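Local coordinates for protein fructokinase (Xylella fastidiosa Temecula1, PDB 3LJS) that probably transfers a phosphate from ATP to fructose, as a sugar kinase of the PfkB carbohydrate kinase family, at residues Val42-Ala47 against Thr314-Leu319; Phe117-Phe122 against Thr149-Arg154; Lys186-Ala191 against Gln217-Gly222. One frame throughout, in Å; residues are numbered along the deposited sequence.

Interaction 1 (Val42-Ala47 against Thr314-Leu319); sequences VAVAVA and TAMPML
M316, a selenomethionine, is the residue through which 314-319 grips the helical segment 42-47, against V44 and A45. Its side chain sets off toward the helix with CG anti to the carbonyl carbon (chi1 -61°), and a bend at chi2 (-61°) lays SE and CE along A45. Three successive atoms therefore touch. CG meets CG1 of V44 at 4.0 Å, the two side chains crossing at about a right angle; SE lies 4.0 Å from CB of A45; and CE ends 3.9 Å from that same methyl. A long, flexible, apolar chain suits this place because it can follow the surface of the helix, while the small A45 lets it come close to the helix backbone. The carbonyl of M316 is taken by NE of R48, one turn further along the helix.

P317 turns its ring away from 42-47, onto V302 and L305, yet its carbonyl faces back. A water bridges the gap, donating to O of P317 at 2.8 Å and to O of A45 at 2.8 Å, so two acceptors that could not bond each other are joined.

M318 is the N-cap of helix 319-328, and its N bonds to OE1 of E321, three residues on in that helix. L319, the first residue inside that helix, leans on F298 and Y270. The segment thus runs from the small sheet of 307-308 and 313-315 into the last helix, passing between helix 38-49, which rests on strands 6-10 and 53-60, and helix 289-305.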
loop_
_atom_site.group_PDB
_atom_site.type_symbol
_atom_site.label_atom_id
_atom_site.label_comp_id
_atom_site.label_asym_id
_atom_site.label_seq_id
_atom_site.Cartn_x
_atom_site.Cartn_y
_atom_site.Cartn_z
ATOM N N VAL B 42 2.867 -22.055 -1.184
ATOM C CA VAL B 42 2.917 -23.491 -0.939
ATOM C C VAL B 42 1.599 -24.131 -1.355
ATOM O O VAL B 42 1.585 -25.183 -1.994
ATOM C CB VAL B 42 3.201 -23.794 0.548
ATOM C CG1 VAL B 42 3.106 -25.295 0.803
ATOM C CG2 VAL B 42 4.602 -23.287 0.922
ATOM N N ALA B 43 0.493 -23.478 -1.014
ATOM C CA ALA B 43 -0.832 -23.984 -1.346
ATOM C C ALA B 43 -1.026 -24.137 -2.851
ATOM O O ALA B 43 -1.526 -25.168 -3.324
ATOM C CB ALA B 43 -1.909 -23.055 -0.770
ATOM N N VAL B 44 -0.629 -23.117 -3.606
ATOM C CA VAL B 44 -0.786 -23.160 -5.052
ATOM C C VAL B 44 0.106 -24.223 -5.677
ATOM O O VAL B 44 -0.275 -24.868 -6.657
ATOM C CB VAL B 44 -0.488 -21.786 -5.691
ATOM C CG1 VAL B 44 -0.562 -21.889 -7.206
ATOM C CG2 VAL B 44 -1.500 -20.758 -5.194
ATOM N N ALA B 45 1.295 -24.413 -5.114
ATOM C CA ALA B 45 2.204 -25.426 -5.644
ATOM C C ALA B 45 1.595 -26.812 -5.442
ATOM O O ALA B 45 1.675 -27.664 -6.324
ATOM C CB ALA B 45 3.560 -25.339 -4.941
ATOM N N VAL B 46 0.992 -27.033 -4.276
ATOM C CA VAL B 46 0.368 -28.319 -3.970
ATOM C C VAL B 46 -0.832 -28.569 -4.890
ATOM O O VAL B 46 -1.009 -29.673 -5.401
ATOM C CB VAL B 46 -0.122 -28.382 -2.493
ATOM C CG1 VAL B 46 -0.909 -29.675 -2.249
ATOM C CG2 VAL B 46 1.066 -28.315 -1.543
ATOM N N ALA B 47 -1.648 -27.540 -5.100
ATOM C CA ALA B 47 -2.832 -27.665 -5.946
ATOM C C ALA B 47 -2.467 -27.968 -7.400
ATOM O O ALA B 47 -3.158 -28.718 -8.080
ATOM C CB ALA B 47 -3.655 -26.388 -5.875
ATOM N N THR B 314 5.425 -17.193 -10.825
ATOM C CA THR B 314 4.576 -16.920 -11.973
ATOM C C THR B 314 4.049 -18.218 -12.579
ATOM O O THR B 314 3.136 -18.197 -13.402
ATOM C CB THR B 314 5.335 -16.118 -13.059
ATOM O OG1 THR B 314 6.507 -16.835 -13.464
ATOM C CG2 THR B 314 5.746 -14.754 -12.519
ATOM N N ALA B 315 4.618 -19.348 -12.163
ATOM C CA ALA B 315 4.189 -20.648 -12.670
ATOM C C ALA B 315 4.666 -21.819 -11.811
ATOM O O ALA B 315 5.837 -21.893 -11.434
ATOM C CB ALA B 315 4.678 -20.835 -14.109
HETATM N N MSE B 316 3.744 -22.728 -11.505
HETATM C CA MSE B 316 4.052 -23.919 -10.718
HETATM C C MSE B 316 3.940 -25.102 -11.677
HETATM O O MSE B 316 3.110 -25.095 -12.586
HETATM C CB MSE B 316 3.060 -24.072 -9.562
HETATM C CG MSE B 316 3.084 -22.907 -8.581
HETATM SE SE MSE B 316 4.815 -22.712 -7.734
HETATM C CE MSE B 316 4.256 -21.728 -6.147
ATOM N N PRO B 317 4.771 -26.134 -11.488
ATOM C CA PRO B 317 4.719 -27.294 -12.380
ATOM C C PRO B 317 3.651 -28.331 -12.025
ATOM O O PRO B 317 3.268 -28.475 -10.862
ATOM C CB PRO B 317 6.122 -27.865 -12.259
ATOM C CG PRO B 317 6.398 -27.672 -10.784
ATOM C CD PRO B 317 5.896 -26.248 -10.539
HETATM N N MSE B 318 3.174 -29.044 -13.040
HETATM C CA MSE B 318 2.190 -30.095 -12.843
HETATM C C MSE B 318 2.956 -31.380 -12.531
HETATM O O MSE B 318 4.163 -31.466 -12.765
HETATM C CB MSE B 318 1.345 -30.291 -14.103
HETATM C CG MSE B 318 0.523 -29.078 -14.499
HETATM SE SE MSE B 318 -0.553 -29.446 -16.078
HETATM C CE MSE B 318 0.870 -29.460 -17.390
ATOM N N LEU B 319 2.253 -32.377 -12.003
ATOM C CA LEU B 319 2.891 -33.640 -11.648
ATOM C C LEU B 319 3.659 -34.255 -12.821
ATOM O O LEU B 319 4.814 -34.656 -12.676
ATOM C CB LEU B 319 1.847 -34.630 -11.126
ATOM C CG LEU B 319 2.377 -36.014 -10.736
ATOM C CD1 LEU B 319 3.458 -35.871 -9.671
ATOM C CD2 LEU B 319 1.230 -36.874 -10.224
HETATM O O HOH W 1 3.629 -27.398 -8.268
#

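Interaction 2 (Phe117-Phe122 against Thr149-Arg154); sequences FRVEHF and TFEGMR
E151 and V119 meet through hydrocarbon, although one of them is an acid. The glutamate starts toward the loop with CG anti to the backbone N (chi1 -178°), which sets its methylene 3.9 Å from CG2 of V119 and 4.1 Å from CG1 of the same valine. The two side chains cross at about a right angle, and both valine methyls meet CG of E151 from the same side. Chi2 then bends the chain and delivers the carboxylate to arginines. OE1 of E151 accepts from NH2 of R154 at 2.9 Å, on its anti lone pair and nearly straight (161°); a longer, more bent bond comes from NE of the same arginine, reaching OE1 from above the carboxylate plane. OE2 pairs with R155. A glutamate suits the position because its stem is apolar and its charged end has cationic partners along its own helix, which probably favours the ionised form.

F122 makes the second touch, at G152. CZ of the ring comes to 3.8 Å from CA of G152, a direct approach to helix backbone that is possible because glycine carries no side chain. From within its own segment F117 helps hold the ring: CE2 of F117 sits 3.6 Å above the centre of one face of F122. A short 3-10 turn, closed by a bond from N of F122 to O of V119, presents V119 and F122 to the helix together.

F10 and F127 extend the aromatic cluster, F127 meeting F122 edge-to-face. Helix 143-158 links the parallel neighbours 130-136 and 162-166 in a beta-alpha-beta crossover of the ribokinase-type alpha/beta domain, and the loop before helix 124-129 packs on that crossover helix.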
loop_
_atom_site.group_PDB
_atom_site.type_symbol
_atom_site.label_atom_id
_atom_site.label_comp_id
_atom_site.label_asym_id
_atom_site.label_seq_id
_atom_site.Cartn_x
_atom_site.Cartn_y
_atom_site.Cartn_z
ATOM N N PHE B 117 -6.576 -12.448 11.598
ATOM C CA PHE B 117 -7.173 -13.772 11.740
ATOM C C PHE B 117 -7.076 -14.129 13.227
ATOM O O PHE B 117 -6.029 -13.948 13.842
ATOM C CB PHE B 117 -6.391 -14.799 10.913
ATOM C CG PHE B 117 -7.068 -16.140 10.805
ATOM C CD1 PHE B 117 -7.754 -16.496 9.646
ATOM C CD2 PHE B 117 -7.016 -17.052 11.859
ATOM C CE1 PHE B 117 -8.379 -17.743 9.534
ATOM C CE2 PHE B 117 -7.639 -18.301 11.758
ATOM C CZ PHE B 117 -8.320 -18.646 10.592
ATOM N N ARG B 118 -8.163 -14.618 13.808
ATOM C CA ARG B 118 -8.155 -14.991 15.221
ATOM C C ARG B 118 -8.585 -16.444 15.376
ATOM O O ARG B 118 -9.163 -17.024 14.457
ATOM C CB ARG B 118 -9.075 -14.061 16.031
ATOM C CG ARG B 118 -8.541 -12.622 16.149
ATOM C CD ARG B 118 -7.198 -12.575 16.890
ATOM N NE ARG B 118 -6.598 -11.238 16.889
ATOM C CZ ARG B 118 -5.669 -10.818 16.032
ATOM N NH1 ARG B 118 -5.197 -11.627 15.084
ATOM N NH2 ARG B 118 -5.220 -9.570 16.111
ATOM N N VAL B 119 -8.299 -17.029 16.535
ATOM C CA VAL B 119 -8.631 -18.430 16.777
ATOM C C VAL B 119 -10.076 -18.780 16.443
ATOM O O VAL B 119 -10.357 -19.880 15.968
ATOM C CB VAL B 119 -8.320 -18.827 18.237
ATOM C CG1 VAL B 119 -8.779 -20.254 18.500
ATOM C CG2 VAL B 119 -6.818 -18.713 18.485
ATOM N N GLU B 120 -10.986 -17.838 16.677
ATOM C CA GLU B 120 -12.405 -18.047 16.391
ATOM C C GLU B 120 -12.662 -18.277 14.899
ATOM O O GLU B 120 -13.715 -18.793 14.519
ATOM C CB GLU B 120 -13.208 -16.827 16.851
ATOM C CG GLU B 120 -12.926 -15.581 16.021
ATOM C CD GLU B 120 -13.341 -14.295 16.710
ATOM O OE1 GLU B 120 -12.798 -14.003 17.796
ATOM O OE2 GLU B 120 -14.201 -13.574 16.162
ATOM N N HIS B 121 -11.707 -17.896 14.051
ATOM C CA HIS B 121 -11.876 -18.056 12.605
ATOM C C HIS B 121 -11.540 -19.449 12.083
ATOM O O HIS B 121 -11.841 -19.772 10.931
ATOM C CB HIS B 121 -11.052 -17.005 11.848
ATOM C CG HIS B 121 -11.463 -15.594 12.139
ATOM N ND1 HIS B 121 -12.740 -15.126 11.907
ATOM C CD2 HIS B 121 -10.776 -14.559 12.679
ATOM C CE1 HIS B 121 -12.823 -13.865 12.297
ATOM N NE2 HIS B 121 -11.646 -13.498 12.770
ATOM N N PHE B 122 -10.910 -20.273 12.917
ATOM C CA PHE B 122 -10.576 -21.640 12.513
ATOM C C PHE B 122 -11.868 -22.441 12.435
ATOM O O PHE B 122 -12.822 -22.156 13.157
ATOM C CB PHE B 122 -9.654 -22.314 13.533
ATOM C CG PHE B 122 -8.213 -21.921 13.410
ATOM C CD1 PHE B 122 -7.551 -22.029 12.194
ATOM C CD2 PHE B 122 -7.504 -21.491 14.524
ATOM C CE1 PHE B 122 -6.201 -21.719 12.089
ATOM C CE2 PHE B 122 -6.153 -21.179 14.430
ATOM C CZ PHE B 122 -5.503 -21.295 13.207
ATOM N N THR B 149 -1.215 -18.601 15.491
ATOM C CA THR B 149 -0.421 -19.579 14.756
ATOM C C THR B 149 -0.055 -20.754 15.679
ATOM O O THR B 149 -0.175 -21.917 15.288
ATOM C CB THR B 149 0.877 -18.941 14.171
ATOM O OG1 THR B 149 0.535 -17.802 13.367
ATOM C CG2 THR B 149 1.627 -19.945 13.289
ATOM N N PHE B 150 0.367 -20.460 16.906
ATOM C CA PHE B 150 0.730 -21.526 17.833
ATOM C C PHE B 150 -0.476 -22.416 18.124
ATOM O O PHE B 150 -0.357 -23.640 18.139
ATOM C CB PHE B 150 1.277 -20.954 19.147
ATOM C CG PHE B 150 2.488 -20.071 18.978
ATOM C CD1 PHE B 150 3.493 -20.399 18.071
ATOM C CD2 PHE B 150 2.642 -18.929 19.761
ATOM C CE1 PHE B 150 4.639 -19.605 17.945
ATOM C CE2 PHE B 150 3.785 -18.126 19.646
ATOM C CZ PHE B 150 4.783 -18.465 18.738
ATOM N N GLU B 151 -1.638 -21.799 18.340
ATOM C CA GLU B 151 -2.860 -22.543 18.625
ATOM C C GLU B 151 -3.221 -23.433 17.443
ATOM O O GLU B 151 -3.679 -24.563 17.620
ATOM C CB GLU B 151 -4.012 -21.578 18.935
ATOM C CG GLU B 151 -5.336 -22.243 19.310
ATOM C CD GLU B 151 -5.225 -23.221 20.487
ATOM O OE1 GLU B 151 -4.317 -23.065 21.332
ATOM O OE2 GLU B 151 -6.067 -24.145 20.573
ATOM N N GLY B 152 -3.018 -22.917 16.234
ATOM C CA GLY B 152 -3.300 -23.710 15.053
ATOM C C GLY B 152 -2.384 -24.925 15.003
ATOM O O GLY B 152 -2.817 -26.029 14.662
HETATM N N MSE B 153 -1.112 -24.726 15.341
HETATM C CA MSE B 153 -0.153 -25.824 15.336
HETATM C C MSE B 153 -0.503 -26.852 16.411
HETATM O O MSE B 153 -0.379 -28.057 16.183
HETATM C CB MSE B 153 1.266 -25.297 15.567
HETATM C CG MSE B 153 1.785 -24.371 14.472
HETATM SE SE MSE B 153 3.525 -23.598 14.916
HETATM C CE MSE B 153 4.677 -24.831 13.981
ATOM N N ARG B 154 -0.943 -26.384 17.580
ATOM C CA ARG B 154 -1.311 -27.293 18.664
ATOM C C ARG B 154 -2.592 -28.054 18.328
ATOM O O ARG B 154 -2.731 -29.240 18.642
ATOM C CB ARG B 154 -1.494 -26.525 19.983
ATOM C CG ARG B 154 -0.191 -25.990 20.576
ATOM C CD ARG B 154 -0.411 -25.321 21.938
ATOM N NE ARG B 154 -1.292 -24.159 21.849
ATOM C CZ ARG B 154 -0.906 -22.905 22.068
ATOM N NH1 ARG B 154 0.354 -22.642 22.397
ATOM N NH2 ARG B 154 -1.781 -21.911 21.954
#

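Interaction 3 (Lys186-Ala191 against Gln217-Gly222); sequences KGLSLA and QQLWQG
L188 is overlapped by the end of L219: CD2 of L219 meets its CB and both its branches. The closest touch is from CD2 of L219 to CB of L188, 3.8 Å; CD2 of L188 is 4.1 Å from that same methyl, and CD1 slightly further. The two leucines meet at a slant. L219 leaves its helix at an angle to the neighbour, and with CG anti to the carbonyl carbon (chi1 -65°) and the chain extended at chi2 its tip comes back toward L188. Branched, wholly apolar side chains fit here, where both residues are buried. The side chain of L188 is about 8 Å from that of K195, an ATP-binding residue.

Behind the leucines the polar backbone is looked after by a water. It donates to O of L188 and to O of L219, each at 2.8 Å, and so links the two backbones through carbonyls that are both acceptors. O of L219 also takes the N-H of G222 at 3.0 Å, a turn that brings G222 round toward the other segment.

There CA of G222 rests 3.9 Å from O of S189, and the two CA atoms stand 4.5 Å apart; the lack of a side chain on the glycine permits this approach. S189 folds its hydroxyl back (chi1 71°) to donate to O of K186 at 2.7 Å, a local bond that a small polar side chain can make to its own helix. Its backbone also bonds to R223, while O of G222 receives NH2 of R241.

L188 continues inward onto F165 of strand 162-166, and L219 touches W185. Helix 181-189, which lies in the connection from strand 162-166 to strand 193-197, thereby packs beside helix 212-220, the second of the two helices between strands 193-197 and 226-230.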
loop_
_atom_site.group_PDB
_atom_site.type_symbol
_atom_site.label_atom_id
_atom_site.label_comp_id
_atom_site.label_asym_id
_atom_site.label_seq_id
_atom_site.Cartn_x
_atom_site.Cartn_y
_atom_site.Cartn_z
ATOM N N LYS B 186 9.550 -21.016 19.895
ATOM C CA LYS B 186 8.299 -21.646 20.292
ATOM C C LYS B 186 7.664 -22.354 19.099
ATOM O O LYS B 186 7.188 -23.487 19.216
ATOM C CB LYS B 186 7.320 -20.619 20.858
ATOM C CG LYS B 186 6.017 -21.251 21.316
ATOM C CD LYS B 186 5.235 -20.335 22.236
ATOM C CE LYS B 186 3.989 -21.032 22.770
ATOM N NZ LYS B 186 3.256 -20.172 23.745
ATOM N N GLY B 187 7.653 -21.684 17.952
ATOM C CA GLY B 187 7.086 -22.294 16.765
ATOM C C GLY B 187 7.862 -23.554 16.425
ATOM O O GLY B 187 7.280 -24.598 16.107
ATOM N N LEU B 188 9.185 -23.453 16.513
ATOM C CA LEU B 188 10.073 -24.574 16.223
ATOM C C LEU B 188 9.835 -25.774 17.133
ATOM O O LEU B 188 9.980 -26.918 16.704
ATOM C CB LEU B 188 11.534 -24.125 16.339
ATOM C CG LEU B 188 12.022 -23.212 15.209
ATOM C CD1 LEU B 188 13.365 -22.578 15.580
ATOM C CD2 LEU B 188 12.146 -24.036 13.931
ATOM N N SER B 189 9.472 -25.517 18.386
ATOM C CA SER B 189 9.231 -26.602 19.334
ATOM C C SER B 189 7.903 -27.314 19.080
ATOM O O SER B 189 7.686 -28.419 19.568
ATOM C CB SER B 189 9.229 -26.067 20.768
ATOM O OG SER B 189 8.067 -25.290 21.005
ATOM N N LEU B 190 7.022 -26.679 18.315
ATOM C CA LEU B 190 5.707 -27.247 18.032
ATOM C C LEU B 190 5.589 -27.956 16.687
ATOM O O LEU B 190 4.537 -28.513 16.369
ATOM C CB LEU B 190 4.647 -26.145 18.094
ATOM C CG LEU B 190 4.404 -25.498 19.460
ATOM C CD1 LEU B 190 3.511 -24.270 19.293
ATOM C CD2 LEU B 190 3.761 -26.519 20.404
ATOM N N ALA B 191 6.661 -27.948 15.907
ATOM C CA ALA B 191 6.626 -28.554 14.581
ATOM C C ALA B 191 7.281 -29.925 14.462
ATOM O O ALA B 191 8.284 -30.199 15.104
ATOM C CB ALA B 191 7.257 -27.595 13.563
ATOM N N GLN B 217 20.159 -29.930 18.302
ATOM C CA GLN B 217 19.854 -30.670 19.524
ATOM C C GLN B 217 18.660 -30.043 20.231
ATOM O O GLN B 217 17.838 -30.741 20.821
ATOM C CB GLN B 217 21.065 -30.692 20.459
ATOM C CG GLN B 217 22.222 -31.521 19.937
ATOM C CD GLN B 217 21.783 -32.910 19.508
ATOM O OE1 GLN B 217 21.112 -33.621 20.261
ATOM N NE2 GLN B 217 22.159 -33.305 18.297
ATOM N N GLN B 218 18.558 -28.721 20.163
ATOM C CA GLN B 218 17.447 -28.008 20.789
ATOM C C GLN B 218 16.130 -28.405 20.112
ATOM O O GLN B 218 15.105 -28.591 20.772
ATOM C CB GLN B 218 17.653 -26.496 20.660
ATOM C CG GLN B 218 16.639 -25.668 21.428
ATOM C CD GLN B 218 16.869 -25.729 22.922
ATOM O OE1 GLN B 218 17.868 -25.208 23.430
ATOM N NE2 GLN B 218 15.953 -26.375 23.638
ATOM N N LEU B 219 16.164 -28.528 18.788
ATOM C CA LEU B 219 14.971 -28.910 18.037
ATOM C C LEU B 219 14.475 -30.291 18.459
ATOM O O LEU B 219 13.271 -30.512 18.584
ATOM C CB LEU B 219 15.264 -28.913 16.535
ATOM C CG LEU B 219 15.598 -27.558 15.911
ATOM C CD1 LEU B 219 15.794 -27.720 14.408
ATOM C CD2 LEU B 219 14.469 -26.580 16.191
ATOM N N TRP B 220 15.409 -31.212 18.680
ATOM C CA TRP B 220 15.059 -32.572 19.081
ATOM C C TRP B 220 14.400 -32.612 20.465
ATOM O O TRP B 220 13.803 -33.622 20.845
ATOM C CB TRP B 220 16.307 -33.459 19.076
ATOM C CG TRP B 220 16.989 -33.622 17.732
ATOM C CD1 TRP B 220 18.287 -33.990 17.527
ATOM C CD2 TRP B 220 16.404 -33.483 16.423
ATOM N NE1 TRP B 220 18.549 -34.090 16.182
ATOM C CE2 TRP B 220 17.415 -33.783 15.480
ATOM C CE3 TRP B 220 15.128 -33.135 15.956
ATOM C CZ2 TRP B 220 17.190 -33.749 14.095
ATOM C CZ3 TRP B 220 14.906 -33.100 14.573
ATOM C CH2 TRP B 220 15.933 -33.405 13.664
ATOM N N GLN B 221 14.510 -31.512 21.214
ATOM C CA GLN B 221 13.903 -31.426 22.545
ATOM C C GLN B 221 12.399 -31.218 22.410
ATOM O O GLN B 221 11.645 -31.435 23.361
ATOM C CB GLN B 221 14.495 -30.257 23.340
ATOM C CG GLN B 221 15.979 -30.381 23.614
ATOM C CD GLN B 221 16.315 -31.649 24.373
ATOM O OE1 GLN B 221 15.905 -31.829 25.522
ATOM N NE2 GLN B 221 17.056 -32.542 23.729
ATOM N N GLY B 222 11.972 -30.785 21.228
ATOM C CA GLY B 222 10.558 -30.559 20.992
ATOM C C GLY B 222 9.906 -31.668 20.184
ATOM O O GLY B 222 10.192 -32.852 20.384
HETATM O O HOH W 2 10.802 -29.249 17.956
#

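In the fold
From the N terminus, helix 38-49 comes first, and its partner at 314-319 arrives only near the end of the chain. Interaction 1 therefore closes a loop of 266 residues that encloses the other two, tying an early helix to the connection into the last one. Interaction 2 closes a short loop containing helix 124-129 and strand 130-136; interaction 3 follows in series, its loop containing strand 193-197 and helix 198-207. These two touch: M153 CE lies 3.4 Å from G187 O, which packs helix 143-158 on helix 181-189, and interaction 3 joins the latter to helix 212-220. Interaction 1 stands apart, about 14 Å from interaction 3 by nearest atoms, across the chain's centre.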